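Local coordinates for oxidoreductase, NAD-binding/iron-sulfur cluster-binding protein (Nitratireductor pacificus pht-3B, PDB 6ZXU) that is a catabolic reductive dehalogenase that carries cobalamin and two [4Fe-4S] clusters and probably removes halogen from organic substrates by reduction, at residues A[30-35]-A[598-603]; A[41-46]-A[268-273]; A[431-436]-A[636-641]; A[591-596]-A[632-637]. All blocks are in the same frame, centred on the assembly; numbering follows the deposited sequence.

Interaction 1. Residues A[30-35]-A[598-603]. With NA (sodium ion), chain G.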
loop_
_atom_site.group_PDB
_atom_site.type_symbol
_atom_site.label_atom_id
_atom_site.label_comp_id
_atom_site.label_asym_id
_atom_site.label_seq_id
_atom_site.Cartn_x
_atom_site.Cartn_y
_atom_site.Cartn_z
ATOM N N LEU A 30 -7.225 21.443 7.349
ATOM C CA LEU A 30 -6.691 22.746 7.191
ATOM C C LEU A 30 -5.275 22.901 7.568
ATOM O O LEU A 30 -4.579 23.752 7.014
ATOM C CB LEU A 30 -7.510 23.778 7.999
ATOM C CG LEU A 30 -8.742 24.437 7.366
ATOM C CD1 LEU A 30 -9.516 25.264 8.397
ATOM C CD2 LEU A 30 -8.280 25.362 6.255
ATOM N N TYR A 31 -4.812 22.142 8.552
ATOM C CA TYR A 31 -3.506 22.385 9.128
ATOM C C TYR A 31 -2.594 21.223 8.819
ATOM O O TYR A 31 -3.056 20.076 8.838
ATOM C CB TYR A 31 -3.649 22.643 10.658
ATOM C CG TYR A 31 -4.546 23.832 10.917
ATOM C CD1 TYR A 31 -4.108 25.099 10.631
ATOM C CD2 TYR A 31 -5.873 23.676 11.344
ATOM C CE1 TYR A 31 -4.968 26.198 10.777
ATOM C CE2 TYR A 31 -6.709 24.759 11.553
ATOM C CZ TYR A 31 -6.278 26.018 11.230
ATOM O OH TYR A 31 -7.099 27.169 11.376
ATOM N N SER A 32 -1.324 21.512 8.526
ATOM C CA SER A 32 -0.325 20.519 8.214
ATOM C C SER A 32 0.073 19.754 9.428
ATOM O O SER A 32 0.125 20.273 10.559
ATOM C CB SER A 32 0.905 21.148 7.639
ATOM O OG SER A 32 1.914 20.231 7.346
ATOM N N ASN A 33 0.394 18.502 9.222
ATOM C CA ASN A 33 0.963 17.714 10.314
ATOM C C ASN A 33 2.490 17.610 10.238
ATOM O O ASN A 33 3.095 16.737 10.870
ATOM C CB ASN A 33 0.350 16.329 10.356
ATOM C CG ASN A 33 0.660 15.509 9.103
ATOM O OD1 ASN A 33 1.667 15.713 8.407
ATOM N ND2 ASN A 33 -0.183 14.544 8.841
ATOM N N ARG A 34 3.121 18.531 9.523
ATOM C CA ARG A 34 4.559 18.395 9.259
ATOM C C ARG A 34 5.412 18.424 10.528
ATOM O O ARG A 34 6.521 17.966 10.505
ATOM C CB ARG A 34 5.047 19.440 8.284
ATOM C CG ARG A 34 4.975 20.858 8.780
ATOM C CD ARG A 34 5.661 21.817 7.828
ATOM N NE ARG A 34 4.878 21.932 6.598
ATOM C CZ ARG A 34 3.870 22.802 6.382
ATOM N NH1 ARG A 34 3.487 23.699 7.306
ATOM N NH2 ARG A 34 3.230 22.772 5.214
ATOM N N ASP A 35 4.912 18.985 11.612
ATOM C CA ASP A 35 5.682 18.992 12.890
ATOM C C ASP A 35 5.217 18.024 13.931
ATOM O O ASP A 35 5.600 18.105 15.065
ATOM C CB ASP A 35 5.690 20.382 13.446
ATOM C CG ASP A 35 6.446 21.334 12.516
ATOM O OD1 ASP A 35 7.552 20.968 12.064
ATOM O OD2 ASP A 35 5.917 22.426 12.194
ATOM N N ASN A 598 3.273 14.255 -5.254
ATOM C CA ASN A 598 3.322 13.661 -3.957
ATOM C C ASN A 598 3.194 14.765 -2.928
ATOM O O ASN A 598 4.171 15.460 -2.641
ATOM C CB ASN A 598 4.619 12.804 -3.810
ATOM C CG ASN A 598 4.793 12.245 -2.355
ATOM O OD1 ASN A 598 3.842 11.843 -1.699
ATOM N ND2 ASN A 598 5.991 12.403 -1.818
ATOM N N ARG A 599 2.010 14.957 -2.381
ATOM C CA ARG A 599 1.724 16.065 -1.481
ATOM C C ARG A 599 0.914 15.652 -0.303
ATOM O O ARG A 599 0.233 14.639 -0.339
ATOM C CB ARG A 599 0.810 17.086 -2.147
ATOM C CG ARG A 599 1.348 17.646 -3.381
ATOM C CD ARG A 599 0.564 18.871 -3.758
ATOM N NE ARG A 599 1.341 19.609 -4.738
ATOM C CZ ARG A 599 1.146 19.469 -6.033
ATOM N NH1 ARG A 599 0.220 18.650 -6.464
ATOM N NH2 ARG A 599 1.899 20.177 -6.888
ATOM N N GLU A 600 0.936 16.518 0.737
ATOM C CA GLU A 600 0.129 16.306 1.906
ATOM C C GLU A 600 -1.375 16.441 1.579
ATOM O O GLU A 600 -1.774 17.225 0.718
ATOM C CB GLU A 600 0.551 17.279 3.062
ATOM C CG GLU A 600 0.114 16.728 4.435
ATOM C CD GLU A 600 0.387 17.672 5.627
ATOM O OE1 GLU A 600 1.205 18.594 5.499
ATOM O OE2 GLU A 600 -0.238 17.483 6.696
ATOM N N ASP A 601 -2.208 15.726 2.328
ATOM C CA ASP A 601 -3.711 15.764 2.164
ATOM C C ASP A 601 -4.360 16.946 2.963
ATOM O O ASP A 601 -5.101 16.735 3.930
ATOM C CB ASP A 601 -4.273 14.377 2.566
ATOM C CG ASP A 601 -5.789 14.201 2.303
ATOM O OD1 ASP A 601 -6.334 14.772 1.285
ATOM O OD2 ASP A 601 -6.419 13.497 3.160
ATOM N N THR A 602 -3.968 18.163 2.592
ATOM C CA THR A 602 -4.452 19.398 3.195
ATOM C C THR A 602 -5.163 20.254 2.144
ATOM O O THR A 602 -5.200 19.926 0.984
ATOM C CB THR A 602 -3.337 20.265 3.772
ATOM O OG1 THR A 602 -2.437 20.635 2.723
ATOM C CG2 THR A 602 -2.603 19.513 4.827
ATOM N N VAL A 603 -5.825 21.292 2.597
ATOM C CA VAL A 603 -6.490 22.224 1.722
ATOM C C VAL A 603 -5.525 22.795 0.697
ATOM O O VAL A 603 -5.828 22.758 -0.505
ATOM C CB VAL A 603 -7.202 23.341 2.539
ATOM C CG1 VAL A 603 -7.770 24.403 1.624
ATOM C CG2 VAL A 603 -8.363 22.752 3.309
HETATM NA NA NA G . 6.363 16.570 -3.281
HETATM O O HOH W 1 8.170 17.298 -4.455
HETATM O O HOH W 2 5.104 18.481 -3.647
HETATM O O HOH W 3 7.875 15.517 -1.632
#

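Interaction 2. Residues A[41-46]-A[268-273]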
loop_
_atom_site.group_PDB
_atom_site.type_symbol
_atom_site.label_atom_id
_atom_site.label_comp_id
_atom_site.label_asym_id
_atom_site.label_seq_id
_atom_site.Cartn_x
_atom_site.Cartn_y
_atom_site.Cartn_z
ATOM N N GLY A 41 0.103 9.577 16.014
ATOM C CA GLY A 41 -0.988 9.165 15.160
ATOM C C GLY A 41 -1.816 10.333 14.575
ATOM O O GLY A 41 -1.528 11.535 14.810
ATOM N N PRO A 42 -2.922 9.981 13.901
ATOM C CA PRO A 42 -3.771 10.995 13.258
ATOM C C PRO A 42 -4.847 11.598 14.134
ATOM O O PRO A 42 -5.436 12.580 13.719
ATOM C CB PRO A 42 -4.366 10.210 12.116
ATOM C CG PRO A 42 -4.525 8.827 12.643
ATOM C CD PRO A 42 -3.342 8.607 13.549
ATOM N N LEU A 43 -5.075 11.098 15.349
ATOM C CA LEU A 43 -6.042 11.605 16.254
ATOM C C LEU A 43 -5.353 12.357 17.409
ATOM O O LEU A 43 -4.219 12.038 17.798
ATOM C CB LEU A 43 -6.927 10.440 16.817
ATOM C CG LEU A 43 -7.701 9.649 15.770
ATOM C CD1 LEU A 43 -8.273 8.417 16.442
ATOM C CD2 LEU A 43 -8.847 10.488 15.163
ATOM N N ALA A 44 -6.073 13.314 17.967
ATOM C CA ALA A 44 -5.531 14.184 19.052
ATOM C C ALA A 44 -5.703 13.496 20.426
ATOM O O ALA A 44 -6.263 14.071 21.361
ATOM C CB ALA A 44 -6.199 15.575 19.057
ATOM N N LEU A 45 -5.120 12.315 20.558
ATOM C CA LEU A 45 -5.205 11.523 21.777
ATOM C C LEU A 45 -4.518 12.230 22.968
ATOM O O LEU A 45 -4.930 12.100 24.103
ATOM C CB LEU A 45 -4.596 10.146 21.571
ATOM C CG LEU A 45 -5.192 9.283 20.444
ATOM C CD1 LEU A 45 -4.523 7.910 20.384
ATOM C CD2 LEU A 45 -6.672 9.186 20.552
ATOM N N GLU A 46 -3.495 12.980 22.696
ATOM C CA GLU A 46 -2.799 13.701 23.719
ATOM C C GLU A 46 -3.591 14.845 24.325
ATOM O O GLU A 46 -3.131 15.474 25.279
ATOM C CB GLU A 46 -1.426 14.190 23.191
ATOM C CG GLU A 46 -1.480 15.434 22.276
ATOM C CD GLU A 46 -1.862 15.160 20.773
ATOM O OE1 GLU A 46 -2.185 13.989 20.394
ATOM O OE2 GLU A 46 -1.874 16.146 19.993
ATOM N N GLY A 268 -2.641 19.267 13.147
ATOM C CA GLY A 268 -2.568 18.442 11.947
ATOM C C GLY A 268 -3.302 17.138 12.029
ATOM O O GLY A 268 -2.993 16.225 11.333
ATOM N N THR A 269 -4.249 17.046 12.925
ATOM C CA THR A 269 -4.951 15.851 13.204
ATOM C C THR A 269 -6.263 15.816 12.415
ATOM O O THR A 269 -6.675 16.835 11.861
ATOM C CB THR A 269 -5.165 15.734 14.750
ATOM O OG1 THR A 269 -5.764 16.914 15.321
ATOM C CG2 THR A 269 -3.842 15.477 15.430
ATOM N N ARG A 270 -6.962 14.698 12.470
ATOM C CA ARG A 270 -8.224 14.522 11.770
ATOM C C ARG A 270 -9.306 15.523 12.306
ATOM O O ARG A 270 -9.602 15.532 13.490
ATOM C CB ARG A 270 -8.721 13.131 11.959
ATOM C CG ARG A 270 -9.958 12.781 11.194
ATOM C CD ARG A 270 -10.376 11.332 11.540
ATOM N NE ARG A 270 -11.661 10.993 10.953
ATOM C CZ ARG A 270 -11.790 10.591 9.688
ATOM N NH1 ARG A 270 -13.000 10.379 9.156
ATOM N NH2 ARG A 270 -10.694 10.445 8.935
ATOM N N PRO A 271 -9.871 16.352 11.421
ATOM C CA PRO A 271 -10.912 17.305 11.889
ATOM C C PRO A 271 -12.132 16.571 12.428
ATOM O O PRO A 271 -12.520 15.492 11.927
ATOM C CB PRO A 271 -11.260 18.078 10.623
ATOM C CG PRO A 271 -10.205 17.763 9.626
ATOM C CD PRO A 271 -9.673 16.424 9.980
ATOM N N GLY A 272 -12.752 17.180 13.407
ATOM C CA GLY A 272 -13.897 16.625 14.066
ATOM C C GLY A 272 -15.146 16.443 13.211
ATOM O O GLY A 272 -16.005 15.620 13.515
ATOM N N TRP A 273 -15.226 17.170 12.104
ATOM C CA TRP A 273 -16.335 16.987 11.161
ATOM C C TRP A 273 -16.070 15.950 10.023
ATOM O O TRP A 273 -16.937 15.706 9.216
ATOM C CB TRP A 273 -16.683 18.352 10.526
ATOM C CG TRP A 273 -15.569 18.911 9.661
ATOM C CD1 TRP A 273 -15.338 18.633 8.375
ATOM C CD2 TRP A 273 -14.579 19.804 10.052
ATOM N NE1 TRP A 273 -14.174 19.240 7.933
ATOM C CE2 TRP A 273 -13.718 20.006 8.939
ATOM C CE3 TRP A 273 -14.306 20.467 11.245
ATOM C CZ2 TRP A 273 -12.602 20.862 8.970
ATOM C CZ3 TRP A 273 -13.224 21.371 11.277
ATOM C CH2 TRP A 273 -12.371 21.550 10.144
#

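Interaction 3. Residues A[431-436]-A[636-641]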
loop_
_atom_site.group_PDB
_atom_site.type_symbol
_atom_site.label_atom_id
_atom_site.label_comp_id
_atom_site.label_asym_id
_atom_site.label_seq_id
_atom_site.Cartn_x
_atom_site.Cartn_y
_atom_site.Cartn_z
ATOM N N GLY A 431 2.031 5.822 1.701
ATOM C CA GLY A 431 2.125 6.579 2.932
ATOM C C GLY A 431 2.928 7.865 2.796
ATOM O O GLY A 431 4.156 7.800 2.842
ATOM N N TYR A 432 2.247 9.008 2.765
ATOM C CA TYR A 432 2.898 10.280 2.633
ATOM C C TYR A 432 3.862 10.605 3.789
ATOM O O TYR A 432 5.003 11.025 3.560
ATOM C CB TYR A 432 1.888 11.423 2.439
ATOM C CG TYR A 432 2.574 12.796 2.348
ATOM C CD1 TYR A 432 3.240 13.191 1.226
ATOM C CD2 TYR A 432 2.612 13.645 3.437
ATOM C CE1 TYR A 432 3.834 14.395 1.140
ATOM C CE2 TYR A 432 3.272 14.831 3.375
ATOM C CZ TYR A 432 3.847 15.227 2.208
ATOM O OH TYR A 432 4.493 16.443 2.181
ATOM N N GLU A 433 3.424 10.348 5.018
ATOM C CA GLU A 433 4.140 10.924 6.182
ATOM C C GLU A 433 5.434 10.141 6.449
ATOM O O GLU A 433 6.454 10.773 6.708
ATOM C CB GLU A 433 3.280 10.923 7.424
ATOM C CG GLU A 433 2.291 12.109 7.426
ATOM C CD GLU A 433 1.029 11.942 6.511
ATOM O OE1 GLU A 433 0.231 12.960 6.333
ATOM O OE2 GLU A 433 0.855 10.794 5.943
ATOM N N THR A 434 5.425 8.845 6.231
ATOM C CA THR A 434 6.640 8.085 6.340
ATOM C C THR A 434 7.641 8.481 5.237
ATOM O O THR A 434 8.822 8.704 5.481
ATOM C CB THR A 434 6.384 6.590 6.314
ATOM O OG1 THR A 434 5.707 6.219 7.502
ATOM C CG2 THR A 434 7.663 5.791 6.245
ATOM N N MET A 435 7.164 8.633 4.005
ATOM C CA MET A 435 8.041 8.986 2.935
ATOM C C MET A 435 8.661 10.360 3.128
ATOM O O MET A 435 9.771 10.611 2.614
ATOM C CB MET A 435 7.282 8.895 1.562
ATOM C CG MET A 435 8.131 8.475 0.406
ATOM S SD MET A 435 7.072 8.146 -1.115
ATOM C CE MET A 435 6.199 6.635 -0.641
ATOM N N GLU A 436 7.982 11.256 3.827
ATOM C CA GLU A 436 8.526 12.575 4.103
ATOM C C GLU A 436 9.814 12.520 4.930
ATOM O O GLU A 436 10.661 13.337 4.752
ATOM C CB GLU A 436 7.479 13.454 4.842
ATOM C CG GLU A 436 6.576 14.251 3.907
ATOM C CD GLU A 436 7.352 15.061 2.781
ATOM O OE1 GLU A 436 7.398 14.622 1.566
ATOM O OE2 GLU A 436 7.956 16.139 3.114
ATOM N N LEU A 636 12.895 15.554 9.357
ATOM C CA LEU A 636 13.488 14.733 10.414
ATOM C C LEU A 636 12.497 14.369 11.495
ATOM O O LEU A 636 12.605 13.294 12.101
ATOM C CB LEU A 636 14.794 15.390 10.985
ATOM N N ILE A 637 11.431 15.146 11.661
ATOM C CA ILE A 637 10.397 14.767 12.634
ATOM C C ILE A 637 9.702 13.466 12.266
ATOM O O ILE A 637 9.223 12.772 13.118
ATOM C CB ILE A 637 9.362 15.906 12.753
ATOM C CG1 ILE A 637 10.003 17.019 13.579
ATOM C CG2 ILE A 637 8.149 15.530 13.540
ATOM C CD1 ILE A 637 9.520 18.421 13.241
ATOM N N LYS A 638 9.617 13.178 10.972
ATOM C CA LYS A 638 8.896 11.993 10.504
ATOM C C LYS A 638 9.741 10.709 10.435
ATOM O O LYS A 638 9.276 9.677 9.968
ATOM C CB LYS A 638 8.286 12.291 9.166
ATOM C CG LYS A 638 7.342 13.515 9.095
ATOM C CD LYS A 638 6.099 13.261 9.897
ATOM C CE LYS A 638 5.100 14.335 9.622
ATOM N NZ LYS A 638 3.832 13.968 10.285
ATOM N N ARG A 639 11.003 10.754 10.834
ATOM C CA ARG A 639 11.861 9.610 10.799
ATOM C C ARG A 639 11.659 8.765 12.036
ATOM O O ARG A 639 12.393 8.883 13.018
ATOM C CB ARG A 639 13.318 10.039 10.602
ATOM C CG ARG A 639 14.264 8.873 10.329
ATOM C CD ARG A 639 15.534 9.387 9.739
ATOM N NE ARG A 639 16.596 8.403 9.706
ATOM C CZ ARG A 639 17.844 8.733 9.337
ATOM N NH1 ARG A 639 18.114 9.978 8.967
ATOM N NH2 ARG A 639 18.818 7.834 9.284
ATOM N N TRP A 640 10.654 7.900 12.014
ATOM C CA TRP A 640 10.272 7.211 13.210
ATOM C C TRP A 640 10.901 5.827 13.340
ATOM O O TRP A 640 10.756 5.206 14.404
ATOM C CB TRP A 640 8.746 6.997 13.210
ATOM C CG TRP A 640 8.198 6.311 11.977
ATOM C CD1 TRP A 640 7.739 6.950 10.822
ATOM C CD2 TRP A 640 8.026 4.899 11.743
ATOM N NE1 TRP A 640 7.317 6.017 9.884
ATOM C CE2 TRP A 640 7.474 4.760 10.420
ATOM C CE3 TRP A 640 8.323 3.768 12.477
ATOM C CZ2 TRP A 640 7.220 3.528 9.868
ATOM C CZ3 TRP A 640 8.117 2.559 11.928
ATOM C CH2 TRP A 640 7.543 2.428 10.645
ATOM N N TRP A 641 11.496 5.296 12.263
ATOM C CA TRP A 641 11.974 3.887 12.238
ATOM C C TRP A 641 13.433 3.810 12.683
ATOM O O TRP A 641 14.177 4.812 12.674
ATOM C CB TRP A 641 11.828 3.285 10.796
ATOM C CG TRP A 641 12.569 4.087 9.739
ATOM C CD1 TRP A 641 13.856 3.881 9.290
ATOM C CD2 TRP A 641 12.079 5.219 9.032
ATOM N NE1 TRP A 641 14.189 4.838 8.382
ATOM C CE2 TRP A 641 13.099 5.656 8.192
ATOM C CE3 TRP A 641 10.853 5.887 9.017
ATOM C CZ2 TRP A 641 12.957 6.778 7.410
ATOM C CZ3 TRP A 641 10.709 6.989 8.255
ATOM C CH2 TRP A 641 11.752 7.438 7.443
#

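Interaction 4. Residues A[591-596]-A[632-637]. With NA (sodium ion), chain G; SF4 (iron/sulfur cluster), chain D; SF4 (iron/sulfur cluster), chain E.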
loop_
_atom_site.group_PDB
_atom_site.type_symbol
_atom_site.label_atom_id
_atom_site.label_comp_id
_atom_site.label_asym_id
_atom_site.label_seq_id
_atom_site.Cartn_x
_atom_site.Cartn_y
_atom_site.Cartn_z
ATOM N N CYS A 591 11.882 8.145 -6.565
ATOM C CA CYS A 591 11.127 8.820 -7.629
ATOM C C CYS A 591 9.727 9.095 -7.177
ATOM O O CYS A 591 9.139 10.154 -7.504
ATOM C CB CYS A 591 11.206 7.961 -8.902
ATOM S SG CYS A 591 10.854 6.212 -8.650
ATOM N N MET A 592 9.119 8.224 -6.395
ATOM C CA MET A 592 7.777 8.489 -5.860
ATOM C C MET A 592 7.773 9.641 -4.842
ATOM O O MET A 592 6.840 10.440 -4.802
ATOM C CB MET A 592 7.194 7.268 -5.153
ATOM C CG MET A 592 6.890 6.105 -6.047
ATOM S SD MET A 592 6.166 4.794 -5.001
ATOM C CE MET A 592 7.632 4.194 -4.362
ATOM N N LYS A 593 8.834 9.769 -4.087
ATOM C CA LYS A 593 8.948 10.815 -3.087
ATOM C C LYS A 593 9.125 12.175 -3.712
ATOM O O LYS A 593 8.567 13.159 -3.205
ATOM C CB LYS A 593 10.144 10.468 -2.143
ATOM C CG LYS A 593 10.412 11.541 -1.051
ATOM C CD LYS A 593 11.747 11.249 -0.379
ATOM C CE LYS A 593 12.243 12.496 0.419
ATOM N NZ LYS A 593 11.420 12.834 1.598
ATOM N N MET A 594 9.967 12.288 -4.752
ATOM C CA MET A 594 10.367 13.585 -5.234
ATOM C C MET A 594 9.321 14.278 -6.139
ATOM O O MET A 594 9.359 15.500 -6.376
ATOM C CB MET A 594 11.741 13.466 -5.909
ATOM C CG MET A 594 12.864 13.018 -4.987
ATOM S SD MET A 594 13.213 14.214 -3.692
ATOM C CE MET A 594 12.400 13.455 -2.542
ATOM N N CYS A 595 8.355 13.536 -6.604
ATOM C CA CYS A 595 7.366 14.047 -7.493
ATOM C C CYS A 595 6.542 15.193 -6.883
ATOM O O CYS A 595 6.030 15.041 -5.813
ATOM C CB CYS A 595 6.461 12.897 -8.000
ATOM S SG CYS A 595 5.317 13.405 -9.300
ATOM N N PRO A 596 6.359 16.312 -7.616
ATOM C CA PRO A 596 5.487 17.369 -7.116
ATOM C C PRO A 596 4.078 16.924 -6.758
ATOM O O PRO A 596 3.475 17.492 -5.845
ATOM C CB PRO A 596 5.434 18.380 -8.262
ATOM C CG PRO A 596 6.693 18.150 -8.978
ATOM C CD PRO A 596 6.947 16.673 -8.904
ATOM N N GLY A 632 10.412 17.830 -0.999
ATOM C CA GLY A 632 11.301 16.693 -1.137
ATOM C C GLY A 632 12.448 16.660 -0.139
ATOM O O GLY A 632 13.115 15.656 -0.018
ATOM N N LYS A 633 12.727 17.757 0.535
ATOM C CA LYS A 633 13.660 17.750 1.663
ATOM C C LYS A 633 13.185 16.724 2.712
ATOM O O LYS A 633 11.992 16.498 2.862
ATOM C CB LYS A 633 13.780 19.164 2.231
ATOM C CG LYS A 633 14.801 19.294 3.363
ATOM C CD LYS A 633 15.062 20.701 3.956
ATOM C CE LYS A 633 15.836 21.583 2.988
ATOM N NZ LYS A 633 17.213 21.113 2.625
ATOM N N ARG A 634 14.114 16.041 3.387
ATOM C CA ARG A 634 13.777 15.104 4.412
ATOM C C ARG A 634 13.279 15.844 5.679
ATOM O O ARG A 634 13.916 16.742 6.170
ATOM C CB ARG A 634 14.913 14.152 4.720
ATOM C CG ARG A 634 15.289 13.273 3.540
ATOM C CD ARG A 634 16.581 12.452 3.724
ATOM N NE ARG A 634 17.695 13.369 3.943
ATOM C CZ ARG A 634 18.282 13.586 5.116
ATOM N NH1 ARG A 634 18.018 12.832 6.165
ATOM N NH2 ARG A 634 19.217 14.522 5.185
ATOM N N ASN A 635 12.124 15.447 6.169
ATOM C CA ASN A 635 11.538 15.995 7.366
ATOM C C ASN A 635 11.921 15.111 8.568
ATOM O O ASN A 635 11.356 14.080 8.800
ATOM C CB ASN A 635 10.025 16.086 7.201
ATOM C CG ASN A 635 9.326 16.681 8.417
ATOM O OD1 ASN A 635 9.935 16.866 9.490
ATOM N ND2 ASN A 635 8.036 16.940 8.293
ATOM N N LEU A 636 12.895 15.554 9.357
ATOM C CA LEU A 636 13.488 14.733 10.414
ATOM C C LEU A 636 12.497 14.369 11.495
ATOM O O LEU A 636 12.605 13.294 12.101
ATOM C CB LEU A 636 14.794 15.390 10.985
ATOM N N ILE A 637 11.431 15.146 11.661
ATOM C CA ILE A 637 10.397 14.767 12.634
ATOM C C ILE A 637 9.702 13.466 12.266
ATOM O O ILE A 637 9.223 12.772 13.118
ATOM C CB ILE A 637 9.362 15.906 12.753
ATOM C CG1 ILE A 637 10.003 17.019 13.579
ATOM C CG2 ILE A 637 8.149 15.530 13.540
ATOM C CD1 ILE A 637 9.520 18.421 13.241
HETATM NA NA NA G . 6.363 16.570 -3.281
HETATM FE FE1 SF4 D . 8.451 13.073 -12.873
HETATM FE FE2 SF4 D . 7.606 15.730 -12.570
HETATM FE FE3 SF4 D . 6.266 13.757 -11.297
HETATM FE FE4 SF4 D . 6.062 13.888 -14.014
HETATM S S1 SF4 D . 5.424 15.417 -12.452
HETATM S S2 SF4 D . 6.435 12.091 -12.822
HETATM S S3 SF4 D . 8.158 14.584 -14.428
HETATM S S4 SF4 D . 8.408 14.407 -11.062
HETATM FE FE1 SF4 E . 14.459 3.055 -9.563
HETATM FE FE2 SF4 E . 14.970 4.499 -7.253
HETATM FE FE3 SF4 E . 12.915 5.302 -8.964
HETATM FE FE4 SF4 E . 15.553 5.589 -9.680
HETATM S S1 SF4 E . 14.503 6.553 -7.998
HETATM S S2 SF4 E . 13.858 4.766 -10.922
HETATM S S3 SF4 E . 16.452 3.739 -8.717
HETATM S S4 SF4 E . 13.082 3.371 -7.871
HETATM O O HOH W 3 7.875 15.517 -1.632
HETATM O O HOH W 1 8.170 17.298 -4.455
HETATM O O HOH W 2 5.104 18.481 -3.647
#

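Interaction 1. Residues A[30-35]-A[598-603]
Glu600 reaches across to the chain at Ser32 and Asn33, and its carboxylate carries the polar half of this contact. Across the contact, each oxygen takes one hydrogen bond on its syn lone pair: OE1 from Ser32 OG at 2.6 Å, and OE2 from the backbone Asn33 N at 2.8 Å with an N-H...O angle of 171°. These two bonds, with the Arg29 salt bridge at OE2, hold the carboxylate against rotation. Its reach comes from a side chain with CG anti to the backbone N (chi1 -158°) and extended beyond. Ser32 OG also accepts from Arg34 N at 3.0 Å, which closes an ST turn. Asn33 OD1, 3.1 Å from Glu600 OE2, makes no bond to this fellow acceptor; Asn33 ND2 donates to Glu433. A glutamine at Glu600 has one acceptor oxygen fewer and no charge: Ser32 OG or Asn33 N would probably lose its partner, and Arg29 its salt bridge here. On the apolar side, Leu30 CD2 lies 3.9 Å from Val603 CG2, the side chains running alongside. The contact fastens an N-terminal loop to the connection between helix 590-594 and helix 603-614, where Thr602 is the N-cap, while Tyr432 of helix 432-437 packs on Glu600.

Interaction 2. Residues A[41-46]-A[268-273]
Thr269 presses its side chain against the backbone of 42-44, which leads into an inverse gamma turn centred on Ala44. With OG1 between the backbone N and the carbonyl carbon (chi1 52°) and CG2 beside the N, the two branches divide the work. CG2 comes within 4.0 Å of the carbonyl carbon, atom C, of Leu43, whereas OG1 lies 4.0 Å from Ala44 CB, a van der Waals approach. The branch point itself is close to the backbone, Thr269 CB being 3.3 Å from Pro42 O. That carbonyl also receives the cross-segment hydrogen bond, from Arg270 N at 2.9 Å; the N-H...O angle is 162° and the C=O...N angle 173°, so the donor sits almost straight ahead of the oxygen. Arg270 has CG anti to its own N and stays extended as far as NE. Its aliphatic stem consequently runs beside Leu43, with CD 4.0 Å from Leu43 CD2, before the guanidinium leaves the contact to form salt bridges with Glu274 and Asp275. Leu43 also packs on Met121 of strand 121-126. In chemical terms, one backbone bond joins the two loops and methyl and methylene groups fill in around it, while the arginine's charge is spent on acids at helix 274-278.

Interaction 3. Residues A[431-436]-A[636-641]
Lys638 is where the segment 636-641 first meets helix 432-437, at the end of a short 3-10 turn. Its CB stands 3.4 Å from Glu433 O, and the chain then bends at chi2 (-67°) to run alongside the Glu433 side chain. The ammonium does not close a salt bridge there: NZ is 5.4 Å from Glu433 OE1 and instead donates to the backbone carbonyls of Arg36 and Asn33, while Glu433 OE1 accepts from Asn33 ND2. Opposite charges at this spacing probably still stabilise each other. After an inverse gamma turn at Arg639, Trp640 follows with the one hydrogen bond across the contact, NE1 to Thr434 OG1 at 2.9 Å. The acceptor lies 11° out of the indole plane and the N-H...O angle is 157°, evidence of an edge-on bond that satisfies the indole nitrogen. Trp641 closes the segment: its CZ3 packs 3.8 Å from Thr434 CG2, its CH2 lies 3.7 Å from Thr434 O, and its CE3 sits 3.6 Å above the plane of Trp640, offset toward the rim. The Thr434 hydroxyl thus takes the Trp640 N-H, while its methyl and backbone carbonyl both lie against Trp641. Trp640 is set between helix 432-437 and helix 103-116, where it packs on Ala112, Ser113 and Phe116; Thr434 touches Gln448 of helix 445-469, and Trp641 the loop residue Ile444.

Interaction 4. Residues A[591-596]-A[632-637]
Gly632 O is met by two side chains of the helix end: Lys593 CE at 3.3 Å and Met594 CE at 3.4 Å. This is the tight part. Met594 bends at both chi2 (-65°) and chi3 (100°), which curls its methyl back over the glycine. A CB on Gly632 would lie 3.0 Å from Met594 SD, and at these backbone angles would also jam against the preceding carbonyl O. With Met594 exchanged for an alanine, the methyl packing on Gly632 O is lost, and a gap would probably open beside the glycine. The looser part follows along 633-634: Lys593 NZ is 3.9 Å from Lys633 O, without a hydrogen bond, and Lys633 points away at the exposed margin. NZ donates instead to Met435 O, and Arg634 turns to a salt bridge with Asp662. The same short segment also binds both clusters, Cys591 SG at 2.3 Å from FE3 of the chain E cluster and Cys595 SG at 2.2 Å from FE3 of the chain D cluster. Cys595 O makes a long 3.0 Å contact to sodium, whose other protein ligand is Asn598 O. Chemically, the interface is van der Waals packing against a carbonyl, while the metal and hydrogen bonds of these residues go to iron, sodium, waters and partners beyond the two segments.

In the fold
From the N terminus, 30-35 opens the longest loop, closed by interaction 1 at 598-603. Interaction 2 falls wholly within that span, joining the N-terminal loop at 41-46 to the connection between helix 260-264 and helix 274-278; it touches interaction 1 where Asn33 packs on Gly268. Interaction 3 starts at 431-436 and ends at 636-641, and interaction 4 runs from 591-596 to 632-637; each crosses interaction 1, and their last segments overlap at Leu636 and Ile637. Interaction 1 touches both, and shares the sodium site with interaction 4. Interactions 1, 3 and 4 tie the N-terminal loop to helix 432-437, the cluster-binding region and the segment after helix 619-628.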